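Local coordinates for putative Lipoprotein (Clostridium perfringens, PDB 5J7R), which is of unknown function but carries a sporulation and spore germination family domain and is probably tethered to the cell membrane as a lipoprotein, at residues 108-113 with 144-149; 129-134 with 149-154; 100-105 with 140-145; 62-67 with 79-84; 94-99 with 134-139. One frame throughout, in Å; residues are numbered along the deposited sequence. Where two conformers were deposited one is given.

Contact 1: residues 108-113 with 144-149; sequences TKEQAT and GNFDIS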
# COMPACT_ATOMS: atom_id res chain seq x y z
N THR A 108 4.59 -8.35 33.29
CA THR A 108 5.39 -9.00 32.25
C THR A 108 4.56 -9.17 30.97
O THR A 108 5.08 -8.98 29.87
CB THR A 108 6.03 -10.33 32.71
OG1 THR A 108 5.01 -11.23 33.15
CG2 THR A 108 7.01 -10.06 33.86
N LYS A 109 3.28 -9.50 31.11
CA LYS A 109 2.39 -9.68 29.95
C LYS A 109 2.10 -8.33 29.30
O LYS A 109 2.17 -8.19 28.07
CB LYS A 109 1.09 -10.37 30.37
CG LYS A 109 0.09 -10.70 29.29
CD LYS A 109 0.54 -11.86 28.42
CE LYS A 109 -0.34 -11.97 27.14
NZ LYS A 109 -0.26 -13.25 26.37
N GLU A 110 1.80 -7.32 30.12
CA GLU A 110 1.51 -5.98 29.61
C GLU A 110 2.72 -5.39 28.90
O GLU A 110 2.57 -4.70 27.89
CB GLU A 110 1.04 -5.04 30.73
CG GLU A 110 0.66 -3.65 30.21
CD GLU A 110 0.13 -2.70 31.28
OE1 GLU A 110 0.49 -2.90 32.44
OE2 GLU A 110 -0.62 -1.75 30.94
N GLN A 111 3.92 -5.65 29.41
CA GLN A 111 5.12 -5.12 28.78
C GLN A 111 5.33 -5.77 27.40
O GLN A 111 5.79 -5.11 26.48
CB GLN A 111 6.36 -5.31 29.66
CG GLN A 111 7.61 -4.71 29.05
CD GLN A 111 8.82 -4.78 29.96
OE1 GLN A 111 8.71 -5.04 31.15
NE2 GLN A 111 9.99 -4.52 29.39
N ALA A 112 4.99 -7.05 27.28
CA ALA A 112 5.14 -7.77 26.01
C ALA A 112 4.15 -7.20 25.00
O ALA A 112 4.47 -7.07 23.82
CB ALA A 112 4.91 -9.26 26.20
N THR A 113 2.95 -6.87 25.47
CA THR A 113 1.92 -6.29 24.62
C THR A 113 2.38 -4.97 24.02
O THR A 113 2.32 -4.79 22.81
CB THR A 113 0.61 -6.06 25.40
OG1 THR A 113 0.05 -7.33 25.75
CG2 THR A 113 -0.40 -5.28 24.57
N GLY A 144 -2.71 -2.05 33.74
CA GLY A 144 -2.60 -1.51 35.09
C GLY A 144 -1.17 -1.20 35.49
O GLY A 144 -0.93 -0.36 36.36
N ASN A 145 -0.19 -1.83 34.84
CA ASN A 145 1.23 -1.63 35.20
C ASN A 145 2.05 -0.63 34.38
O ASN A 145 3.20 -0.37 34.70
CB ASN A 145 1.97 -2.97 35.14
CG ASN A 145 1.24 -4.09 35.88
OD1 ASN A 145 1.22 -4.08 37.10
ND2 ASN A 145 0.69 -5.09 35.16
N PHE A 146 1.48 -0.08 33.31
CA PHE A 146 2.19 0.87 32.46
C PHE A 146 1.36 2.09 32.12
O PHE A 146 0.18 1.98 31.80
CB PHE A 146 2.70 0.18 31.19
CG PHE A 146 3.87 -0.73 31.43
CD1 PHE A 146 3.67 -2.05 31.79
CD2 PHE A 146 5.17 -0.25 31.32
CE1 PHE A 146 4.75 -2.89 32.02
CE2 PHE A 146 6.25 -1.08 31.55
CZ PHE A 146 6.04 -2.41 31.90
N ASP A 147 2.02 3.24 32.18
CA ASP A 147 1.40 4.53 31.89
C ASP A 147 1.44 4.81 30.38
O ASP A 147 2.51 5.00 29.81
CB ASP A 147 2.12 5.64 32.66
CG ASP A 147 1.44 7.00 32.53
OD1 ASP A 147 0.34 7.08 31.95
OD2 ASP A 147 2.01 7.99 33.04
N ILE A 148 0.26 4.81 29.76
CA ILE A 148 0.13 5.10 28.31
C ILE A 148 -0.70 6.38 28.10
O ILE A 148 -1.48 6.50 27.16
CB ILE A 148 -0.44 3.92 27.49
CG1 ILE A 148 -1.82 3.50 27.99
CG2 ILE A 148 0.51 2.73 27.60
CD1 ILE A 148 -2.52 2.57 27.03
N SER A 149 -0.49 7.33 29.00
CA SER A 149 -1.19 8.61 28.98
C SER A 149 -0.73 9.50 27.83
O SER A 149 -1.51 10.30 27.31
CB SER A 149 -0.96 9.34 30.31
OG SER A 149 -1.63 10.58 30.36

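Contact 2: residues 129-134 with 149-154; sequences KINILV and SKPFGK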
# COMPACT_ATOMS: atom_id res chain seq x y z
N LYS A 129 6.73 6.42 17.24
CA LYS A 129 6.02 6.32 18.51
C LYS A 129 4.56 5.94 18.30
O LYS A 129 4.03 6.05 17.18
CB LYS A 129 6.05 7.66 19.24
CG LYS A 129 7.45 8.17 19.54
CD LYS A 129 7.42 9.46 20.34
CE LYS A 129 8.84 9.89 20.67
NZ LYS A 129 8.94 11.19 21.39
N ILE A 130 3.92 5.46 19.36
CA ILE A 130 2.51 5.09 19.30
C ILE A 130 1.78 5.78 20.45
O ILE A 130 2.34 6.04 21.50
CB ILE A 130 2.26 3.57 19.35
CG1 ILE A 130 2.57 2.98 20.73
CG2 ILE A 130 3.05 2.87 18.24
CD1 ILE A 130 2.26 1.51 20.87
N ASN A 131 0.52 6.09 20.20
CA ASN A 131 -0.34 6.72 21.16
C ASN A 131 -1.60 5.87 21.17
O ASN A 131 -2.39 5.92 20.22
CB ASN A 131 -0.63 8.16 20.75
CG ASN A 131 -1.49 8.91 21.75
OD1 ASN A 131 -1.63 8.50 22.90
ND2 ASN A 131 -2.05 10.02 21.32
N ILE A 132 -1.77 5.07 22.21
CA ILE A 132 -2.94 4.21 22.33
C ILE A 132 -4.06 4.96 23.02
O ILE A 132 -3.85 5.61 24.03
CB ILE A 132 -2.62 2.92 23.11
CG1 ILE A 132 -1.52 2.14 22.37
CG2 ILE A 132 -3.89 2.08 23.26
CD1 ILE A 132 -1.03 0.88 23.05
N LEU A 133 -5.25 4.87 22.43
CA LEU A 133 -6.45 5.51 22.95
C LEU A 133 -7.50 4.44 23.04
O LEU A 133 -7.44 3.43 22.34
CB LEU A 133 -6.99 6.59 22.00
CG LEU A 133 -6.13 7.76 21.55
CD1 LEU A 133 -6.95 8.69 20.66
CD2 LEU A 133 -5.55 8.52 22.72
N VAL A 134 -8.48 4.67 23.90
CA VAL A 134 -9.58 3.75 24.10
C VAL A 134 -10.85 4.56 23.96
O VAL A 134 -11.01 5.59 24.63
CB VAL A 134 -9.49 3.07 25.48
CG1 VAL A 134 -10.68 2.14 25.69
CG2 VAL A 134 -8.18 2.31 25.60
N SER A 149 -0.49 7.33 29.00
CA SER A 149 -1.19 8.61 28.98
C SER A 149 -0.73 9.50 27.83
O SER A 149 -1.51 10.30 27.31
CB SER A 149 -0.96 9.34 30.31
OG SER A 149 -1.63 10.58 30.36
N LYS A 150 0.54 9.35 27.41
CA LYS A 150 1.09 10.16 26.33
C LYS A 150 1.72 9.24 25.27
O LYS A 150 1.74 8.01 25.43
CB LYS A 150 2.10 11.17 26.92
CG LYS A 150 1.55 11.90 28.14
CD LYS A 150 2.55 12.87 28.73
CE LYS A 150 2.10 13.43 30.08
NZ LYS A 150 3.13 14.23 30.80
N PRO A 151 2.17 9.81 24.13
CA PRO A 151 2.81 8.96 23.11
C PRO A 151 4.12 8.37 23.63
O PRO A 151 4.77 8.99 24.48
CB PRO A 151 3.08 9.94 21.96
CG PRO A 151 2.08 11.03 22.15
CD PRO A 151 1.92 11.17 23.63
N PHE A 152 4.51 7.20 23.13
CA PHE A 152 5.74 6.54 23.58
C PHE A 152 6.34 5.62 22.53
O PHE A 152 5.64 5.12 21.65
CB PHE A 152 5.48 5.75 24.88
CG PHE A 152 4.48 4.64 24.73
CD1 PHE A 152 3.13 4.89 24.86
CD2 PHE A 152 4.89 3.34 24.48
CE1 PHE A 152 2.19 3.87 24.70
CE2 PHE A 152 3.97 2.31 24.34
CZ PHE A 152 2.61 2.58 24.45
N GLY A 153 7.66 5.43 22.63
CA GLY A 153 8.42 4.56 21.74
C GLY A 153 9.00 3.42 22.57
O GLY A 153 8.67 3.28 23.74
N LYS A 154 9.86 2.61 21.94
CA LYS A 154 10.51 1.47 22.62
C LYS A 154 11.29 1.92 23.85
O LYS A 154 11.12 1.37 24.95
CB LYS A 154 11.46 0.74 21.65
CG LYS A 154 12.10 -0.54 22.22
CD LYS A 154 11.16 -1.72 22.36
CE LYS A 154 10.72 -2.28 21.01
NZ LYS A 154 9.78 -3.43 21.16

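Contact 3: residues 100-105 with 140-145; sequences EAIVNM and DSLGGN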
# COMPACT_ATOMS: atom_id res chain seq x y z
N GLU A 100 -12.78 -3.22 25.24
CA GLU A 100 -12.36 -4.62 25.45
C GLU A 100 -10.84 -4.78 25.61
O GLU A 100 -10.40 -5.77 26.16
CB GLU A 100 -12.85 -5.54 24.31
CG GLU A 100 -14.36 -5.80 24.27
CD GLU A 100 -15.21 -4.59 23.91
OE1 GLU A 100 -16.40 -4.60 24.27
OE2 GLU A 100 -14.70 -3.63 23.28
N ALA A 101 -10.07 -3.82 25.13
CA ALA A 101 -8.61 -3.87 25.24
C ALA A 101 -8.11 -3.70 26.67
O ALA A 101 -7.00 -4.12 26.99
CB ALA A 101 -7.96 -2.82 24.35
N ILE A 102 -8.92 -3.07 27.52
CA ILE A 102 -8.57 -2.84 28.92
C ILE A 102 -8.98 -4.05 29.76
O ILE A 102 -10.17 -4.30 29.93
CB ILE A 102 -9.21 -1.55 29.48
CG1 ILE A 102 -8.76 -0.33 28.65
CG2 ILE A 102 -8.84 -1.35 30.95
CD1 ILE A 102 -9.40 0.98 29.07
N VAL A 103 -7.99 -4.78 30.26
CA VAL A 103 -8.19 -5.96 31.10
C VAL A 103 -7.08 -6.02 32.14
O VAL A 103 -6.11 -5.26 32.06
CB VAL A 103 -8.20 -7.29 30.29
CG1 VAL A 103 -9.40 -7.35 29.36
CG2 VAL A 103 -6.90 -7.47 29.51
N ASN A 104 -7.23 -6.89 33.13
CA ASN A 104 -6.20 -7.05 34.16
C ASN A 104 -5.07 -7.87 33.62
O ASN A 104 -5.30 -9.01 33.24
CB ASN A 104 -6.72 -7.85 35.36
CG ASN A 104 -7.64 -7.04 36.23
OD1 ASN A 104 -8.08 -5.96 35.84
ND2 ASN A 104 -7.92 -7.55 37.42
N MSE A 105 -3.85 -7.33 33.65
CA MSE A 105 -2.67 -8.05 33.15
C MSE A 105 -1.50 -7.94 34.09
O MSE A 105 -1.39 -6.99 34.87
CB MSE A 105 -2.14 -7.44 31.85
CG MSE A 105 -3.12 -7.38 30.68
SE MSE A 105 -2.22 -6.49 29.14
CE MSE A 105 -3.83 -5.93 28.16
N ASP A 140 -5.00 5.93 31.12
CA ASP A 140 -3.80 5.80 31.95
C ASP A 140 -3.08 4.47 31.70
O ASP A 140 -1.86 4.46 31.65
CB ASP A 140 -4.13 5.97 33.44
CG ASP A 140 -4.78 7.32 33.76
OD1 ASP A 140 -4.97 8.15 32.83
OD2 ASP A 140 -5.11 7.56 34.94
N SER A 141 -3.82 3.38 31.52
CA SER A 141 -3.20 2.06 31.31
C SER A 141 -4.15 0.99 30.76
O SER A 141 -5.36 1.06 30.98
CB SER A 141 -2.66 1.56 32.67
OG SER A 141 -1.96 0.33 32.53
N LEU A 142 -3.60 0.01 30.05
CA LEU A 142 -4.39 -1.11 29.52
C LEU A 142 -4.50 -2.21 30.55
O LEU A 142 -5.59 -2.70 30.84
CB LEU A 142 -3.77 -1.71 28.26
CG LEU A 142 -3.80 -0.91 26.97
CD1 LEU A 142 -3.12 -1.71 25.88
CD2 LEU A 142 -5.23 -0.57 26.57
N GLY A 143 -3.35 -2.62 31.07
CA GLY A 143 -3.24 -3.69 32.05
C GLY A 143 -3.20 -3.27 33.49
O GLY A 143 -3.57 -4.04 34.35
N GLY A 144 -2.71 -2.05 33.74
CA GLY A 144 -2.60 -1.51 35.09
C GLY A 144 -1.17 -1.20 35.49
O GLY A 144 -0.93 -0.36 36.36
N ASN A 145 -0.19 -1.83 34.84
CA ASN A 145 1.23 -1.63 35.20
C ASN A 145 2.05 -0.63 34.38
O ASN A 145 3.20 -0.37 34.70
CB ASN A 145 1.97 -2.97 35.14
CG ASN A 145 1.24 -4.09 35.88
OD1 ASN A 145 1.22 -4.08 37.10
ND2 ASN A 145 0.69 -5.09 35.16

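Contact 4: residues 62-67 with 79-84; sequences ALIQGP and KDTKLL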
# COMPACT_ATOMS: atom_id res chain seq x y z
N ALA A 62 -4.26 -7.48 12.38
CA ALA A 62 -3.61 -8.78 12.38
C ALA A 62 -3.16 -9.19 13.79
O ALA A 62 -3.24 -10.36 14.14
CB ALA A 62 -2.44 -8.81 11.41
N LEU A 63 -2.70 -8.23 14.58
CA LEU A 63 -2.28 -8.50 15.97
C LEU A 63 -3.49 -8.91 16.81
O LEU A 63 -3.39 -9.82 17.62
CB LEU A 63 -1.59 -7.28 16.61
CG LEU A 63 -0.24 -6.86 16.05
CD1 LEU A 63 0.23 -5.58 16.71
CD2 LEU A 63 0.80 -7.96 16.23
N ILE A 64 -4.61 -8.23 16.62
CA ILE A 64 -5.85 -8.53 17.35
C ILE A 64 -6.36 -9.93 17.00
O ILE A 64 -6.87 -10.62 17.87
CB ILE A 64 -6.94 -7.48 17.06
CG1 ILE A 64 -6.53 -6.13 17.64
CG2 ILE A 64 -8.27 -7.90 17.68
CD1 ILE A 64 -7.41 -4.97 17.22
N GLN A 65 -6.24 -10.33 15.75
CA GLN A 65 -6.67 -11.68 15.34
C GLN A 65 -5.88 -12.76 16.08
O GLN A 65 -6.37 -13.87 16.25
CB GLN A 65 -6.56 -11.88 13.83
CG GLN A 65 -7.56 -11.04 13.04
CD GLN A 65 -7.34 -11.12 11.53
OE1 GLN A 65 -6.67 -12.02 11.04
NE2 GLN A 65 -7.92 -10.17 10.79
N GLY A 66 -4.66 -12.42 16.51
CA GLY A 66 -3.82 -13.34 17.26
C GLY A 66 -2.89 -14.20 16.43
O GLY A 66 -2.95 -14.20 15.20
N PRO A 67 -2.00 -14.94 17.11
CA PRO A 67 -1.04 -15.80 16.42
C PRO A 67 -1.69 -17.07 15.87
O PRO A 67 -2.78 -17.43 16.29
CB PRO A 67 -0.05 -16.16 17.52
CG PRO A 67 -0.85 -16.11 18.78
CD PRO A 67 -1.88 -15.03 18.58
N LYS A 79 -9.07 -11.08 22.16
CA LYS A 79 -9.64 -11.40 20.85
C LYS A 79 -10.86 -10.54 20.48
O LYS A 79 -11.04 -10.19 19.32
CB LYS A 79 -9.94 -12.90 20.74
CG LYS A 79 -10.36 -13.29 19.32
CD LYS A 79 -9.81 -14.66 18.91
CE LYS A 79 -10.41 -15.17 17.62
NZ LYS A 79 -9.96 -16.56 17.31
N ASP A 80 -11.67 -10.19 21.49
CA ASP A 80 -12.86 -9.35 21.26
C ASP A 80 -12.53 -7.85 21.06
O ASP A 80 -13.44 -7.06 20.78
CB ASP A 80 -13.93 -9.55 22.35
CG ASP A 80 -13.43 -9.27 23.76
OD1 ASP A 80 -12.23 -8.98 23.95
OD2 ASP A 80 -14.25 -9.38 24.70
N THR A 81 -11.25 -7.48 21.19
CA THR A 81 -10.82 -6.09 20.97
C THR A 81 -11.16 -5.68 19.55
O THR A 81 -11.10 -6.48 18.62
CB THR A 81 -9.29 -5.90 21.17
OG1 THR A 81 -8.93 -6.32 22.49
CG2 THR A 81 -8.87 -4.45 20.97
N LYS A 82 -11.52 -4.42 19.38
CA LYS A 82 -11.88 -3.90 18.09
C LYS A 82 -11.12 -2.63 17.81
O LYS A 82 -10.99 -1.79 18.69
CB LYS A 82 -13.37 -3.59 18.08
CG LYS A 82 -14.25 -4.83 18.30
CD LYS A 82 -15.72 -4.46 18.24
CE LYS A 82 -16.64 -5.54 18.77
NZ LYS A 82 -18.08 -5.24 18.55
N LEU A 83 -10.62 -2.51 16.59
CA LEU A 83 -9.89 -1.32 16.19
C LEU A 83 -10.92 -0.26 15.73
O LEU A 83 -11.58 -0.43 14.72
CB LEU A 83 -8.92 -1.66 15.06
CG LEU A 83 -8.07 -0.51 14.52
CD1 LEU A 83 -7.21 0.11 15.60
CD2 LEU A 83 -7.20 -1.02 13.41
N LEU A 84 -11.06 0.81 16.51
CA LEU A 84 -12.02 1.87 16.18
C LEU A 84 -11.48 2.74 15.05
O LEU A 84 -12.22 3.08 14.13
CB LEU A 84 -12.34 2.71 17.41
CG LEU A 84 -12.99 1.95 18.57
CD1 LEU A 84 -13.15 2.87 19.77
CD2 LEU A 84 -14.33 1.34 18.18

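Contact 5: residues 94-99 with 134-139; sequences IINLSK and VDNQMV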
# COMPACT_ATOMS: atom_id res chain seq x y z
N ILE A 94 -1.64 6.84 16.06
CA ILE A 94 -2.74 6.93 17.01
C ILE A 94 -3.56 5.67 16.82
O ILE A 94 -4.32 5.56 15.85
CB ILE A 94 -3.64 8.14 16.76
CG1 ILE A 94 -2.85 9.41 16.81
CG2 ILE A 94 -4.67 8.30 17.85
CD1 ILE A 94 -3.61 10.56 16.23
N ILE A 95 -3.42 4.75 17.75
CA ILE A 95 -4.13 3.48 17.70
C ILE A 95 -5.30 3.57 18.66
O ILE A 95 -5.13 3.49 19.87
CB ILE A 95 -3.19 2.32 18.09
CG1 ILE A 95 -1.94 2.35 17.21
CG2 ILE A 95 -3.93 0.99 17.97
CD1 ILE A 95 -0.87 1.37 17.61
N ASN A 96 -6.49 3.71 18.09
CA ASN A 96 -7.71 3.85 18.86
C ASN A 96 -8.43 2.52 18.99
O ASN A 96 -9.00 2.02 18.02
CB ASN A 96 -8.59 4.89 18.19
CG ASN A 96 -9.83 5.21 18.98
OD1 ASN A 96 -9.88 4.99 20.20
ND2 ASN A 96 -10.83 5.76 18.31
N LEU A 97 -8.44 1.97 20.20
CA LEU A 97 -9.05 0.67 20.48
C LEU A 97 -10.34 0.81 21.26
O LEU A 97 -10.65 1.88 21.77
CB LEU A 97 -8.07 -0.20 21.29
CG LEU A 97 -6.68 -0.39 20.67
CD1 LEU A 97 -5.76 -1.12 21.63
CD2 LEU A 97 -6.74 -1.12 19.33
N SER A 98 -11.11 -0.27 21.33
CA SER A 98 -12.36 -0.29 22.07
C SER A 98 -12.08 -0.62 23.54
O SER A 98 -10.94 -0.94 23.91
CB SER A 98 -13.31 -1.34 21.49
OG SER A 98 -12.75 -2.64 21.57
N LYS A 99 -13.12 -0.54 24.37
CA LYS A 99 -13.03 -0.83 25.81
C LYS A 99 -12.52 -2.26 26.13
O LYS A 99 -11.91 -2.48 27.18
CB LYS A 99 -14.40 -0.59 26.45
CG LYS A 99 -14.53 -0.85 27.94
CD LYS A 99 -16.00 -0.73 28.37
CE LYS A 99 -16.22 -0.85 29.87
NZ LYS A 99 -17.60 -0.43 30.26
N VAL A 134 -8.48 4.67 23.90
CA VAL A 134 -9.58 3.75 24.10
C VAL A 134 -10.85 4.56 23.96
O VAL A 134 -11.01 5.59 24.63
CB VAL A 134 -9.49 3.07 25.48
CG1 VAL A 134 -10.68 2.14 25.69
CG2 VAL A 134 -8.18 2.31 25.60
N ASP A 135 -11.74 4.13 23.07
CA ASP A 135 -13.02 4.81 22.81
C ASP A 135 -12.81 6.29 22.48
O ASP A 135 -13.48 7.16 23.04
CB ASP A 135 -13.97 4.66 23.99
CG ASP A 135 -15.38 5.18 23.69
OD1 ASP A 135 -15.71 5.49 22.53
OD2 ASP A 135 -16.18 5.27 24.63
N ASN A 136 -11.85 6.55 21.60
CA ASN A 136 -11.48 7.89 21.13
C ASN A 136 -10.93 8.80 22.24
O ASN A 136 -10.74 9.99 22.01
CB ASN A 136 -12.68 8.58 20.45
CG ASN A 136 -12.24 9.66 19.48
OD1 ASN A 136 -11.05 9.85 19.24
ND2 ASN A 136 -13.21 10.36 18.91
N GLN A 137 -10.67 8.25 23.42
CA GLN A 137 -10.17 9.05 24.57
C GLN A 137 -8.87 8.54 25.15
O GLN A 137 -8.47 7.40 24.91
CB GLN A 137 -11.22 9.10 25.69
CG GLN A 137 -12.58 9.65 25.27
CD GLN A 137 -13.66 9.50 26.35
OE1 GLN A 137 -13.41 9.04 27.46
NE2 GLN A 137 -14.88 9.88 26.00
N MSE A 138 -8.23 9.40 25.93
CA MSE A 138 -6.97 9.07 26.59
C MSE A 138 -7.20 8.13 27.72
O MSE A 138 -8.25 8.17 28.35
CB MSE A 138 -6.44 10.38 27.20
CG MSE A 138 -5.05 10.24 27.83
SE MSE A 138 -5.38 10.35 29.76
CE MSE A 138 -4.70 12.18 29.93
N VAL A 139 -6.21 7.27 27.98
CA VAL A 139 -6.27 6.30 29.09
C VAL A 139 -4.92 6.19 29.81
O VAL A 139 -3.86 6.34 29.21
CB VAL A 139 -6.73 4.90 28.65
CG1 VAL A 139 -8.21 4.92 28.32
CG2 VAL A 139 -5.90 4.39 27.47

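Contact 1: residues 108-113 with 144-149
The ring of Phe146 receives the carboxylate of Glu110 at its edge, close to the ring plane, with Glu110 OE1 3.4 Å from Phe146 CD1. The two flat groups stand almost perpendicular, 89° apart. Farther round the ring Gln111 comes in obliquely, its CB 3.7 Å from Phe146 CZ, while its amide NE2 is bound to Glu115. The pair illustrates how an acidic side chain can tie a helix to an irregular segment through its backbone N-H groups. Glu110 leaves the helix fully extended, with CG anti to the backbone N (chi1 -177°), and this brings its carboxylate up to the loop backbone. There Asn145 N donates to Glu110 OE1 over 2.7 Å. The syn lone pair is used, although the bond is bent to 132° at the hydrogen. Glu110 OE2 accepts from Gly143 N, so both oxygens are taken up by the same bend of chain. Beyond it, Asp147 OD1 accepts from Ser149 N and closes an Asx turn. On the helix, Lys109 makes a salt bridge to Asp32 of the second subunit. The contact joins the first turns of helix 107-121 to the loop that follows strand 129-134, and Phe146 and Ile148 both continue onto Leu114 of that helix.

Contact 2: residues 129-134 with 149-154
Ile130 and Phe152 form a single antiparallel bridge, a hydrogen-bonded pair that adds a short piece of loop to strand 129-134, an outermost strand of the three-stranded mixed sheet within this chain. Ile130 N donates to Phe152 O over 2.9 Å and Phe152 N returns a bond to Ile130 O over 3.0 Å. The touching parts run 134° apart, well short of exactly antiparallel, in keeping with a pairing confined to one bridge. Ile130 O is also approached by the CA-H of Pro151, with Pro151 CA 3.4 Å away.

The side chains show how one rotamer can turn a residue back on its own bridge partner. Although the CB of Phe152 points away from the strand, chi1 of 62° sets CG between the backbone N and the carbonyl carbon and swings the ring back over Ile130. The result is a CH-pi contact in which Ile130 CG1 lies 4.0 Å from the centroid of the Phe152 ring, over one face. Ile117 and Ile118 of helix 107-121 pack on Ile130, and Ile118 on Phe152 too, and both residues of the pair are buried. Pro151 instead lies side by side with Asn131, nearer the surface. At the ring edge, Ile132 CD1 is 4.3 Å from Phe152 CZ.

Contact 3: residues 100-105 with 140-145
Leu142 O is approached by two groups of the 100-105 segment at once: Val103 N gives it a weak hydrogen bond of 3.2 Å, and the CA-H of Ile102 comes near it as well. Leu142 belongs to a loop braced from within by an ST motif, in which Ser141 OG accepts from Gly144 N over 2.8 Å; the same hydroxyl is hydrogen-bonded to Phe146 O. Two irregular loops lie alongside each other here, running in the same general sense, one leading from strand 92-97 into helix 107-121 and the other following strand 129-134. They are a worked example of how chain without regular secondary structure can be held by three weak hydrogen bonds. The second of these runs from Met105 N to Gly143 O, long at 3.4 Å but fairly straight. The third joins Asn145 ND2 to Met105 O, short at 2.8 Å yet weak because it is bent to 125°. Val103 O faces the CA-H of Gly143 almost in line.

Apolar groups fill in beside these bonds. Leu142 crosses Ile102 at about a right angle, and its CD2 touches both the CG1 of Ile102 and the methyl of Ala101. The selenomethionine Met105, with CG anti to its carbonyl carbon (chi1 -58°) and the chain extended beyond, lies along Gly143, whose lack of a side chain leaves the CA to be approached directly. Here Met105 CB and CG each come to 3.9 Å from Gly143 CA, while Met105 CE ends 4.2 Å from Leu142 CB.

Contact 4: residues 62-67 with 79-84
Ile64 carries this contact, supported by Lys79 and Thr81. Its two branches part company as they leave the last turn of helix 51-65. Ile64 CG2 settles on the backbone of the facing segment, 3.3 Å from Thr81 O and 4.0 Å from Lys79 O, while CG1 carries CD1 onward along the chain. With CG1 anti to the carbonyl carbon (chi1 -67°), Ile64 CD1 reaches both Thr81 CG2, at 4.1 Å, and Leu83 CB, at 4.2 Å. Ile64 and Thr81 cross at about a right angle; the threonine meets the isoleucine with its CG2, while OG1 is hydrogen-bonded to Pro78 O. At the exposed side Lys79 runs by with the aliphatic part of its chain, Lys79 CD lying 4.4 Å from Gln65 O.

No hydrogen bond links the two segments; packing, mostly on one branched aliphatic side chain, joins the helix end to the segment. Leu77 adds to the packing on Ile64. Leu83, at the start of strand 83-89, goes on to touch Gln57, Ile60 and Gln61 of helix 51-65 as well as Ile95 and Leu97 of strand 92-97. The contact thus lies where the C-terminal end of helix 51-65 meets the start of strand 83-89, an outermost strand of the three-stranded sheet.

Contact 5: residues 94-99 with 134-139
Leu97 and Val134 pair as a parallel bridge, the last rung between strands 92-97 and 129-134, which neighbour each other in the sheet and are joined through helix 107-121 as a beta-alpha-beta crossover. Just past this rung the second strand folds into a type I' turn, Val134 to Gln137, and the contact shows how a sheet edge can hand over to a tight turn while still holding it.

The packed side is built on Leu97 O. Asp135 N donates to Leu97 O over 2.8 Å, nearly along the C=O axis, and beside that bond Val134 CA lies 3.2 Å from Leu97 O. Val134 is buried and packed against Ile102; with CG1 anti to the backbone N (chi1 178°), that methyl faces Ser98 and Lys99. Val134 CG1 ends 3.6 Å from Ser98 O and 3.8 Å from Lys99 CA. Asn96 adds a side-chain grip: Asn96 OD1 accepts from Asn136 N over 2.9 Å, the donor sitting a little out of the amide plane, while ND2 is taken by Ser85 OG of strand 83-89. The asparagine amide therefore bridges from the turn across to the far strand, which would tend to fix its rotation. As Asn136 was built in two conformers, the details of its bond are less certain.

The other side is loose. Asp135 directs its CB away from strand 92-97 at the exposed crest of the turn, and the extended chain of Lys99 leads off from the contact. Asn136 also leads away overall, though Asn136 CB still touches Asn96 ND2 at 4.0 Å.

In the fold
Four of the contacts tie the chain from residue 134 onward to a small alpha/beta core; contact 4 lies within that core. Contacts 1 and 3 are the closest pair, with centres 7 Å apart; they share Gly144 and Asn145, and Ile148 N lies 2.9 Å from Asp140 O. Contacts 2 and 5, centres 10 Å apart, meet at Val134 and lie on neighbouring strands, where Leu133 O and Leu97 N are 2.8 Å apart. Contact 4 belongs to the opposite edge of the same sheet: Leu84 N pairs with Asn96 O of contact 5 at 2.8 Å, yet the centre of contact 4 is about 18 Å from that of contact 2. Contacts 1 and 4 both touch the second subunit.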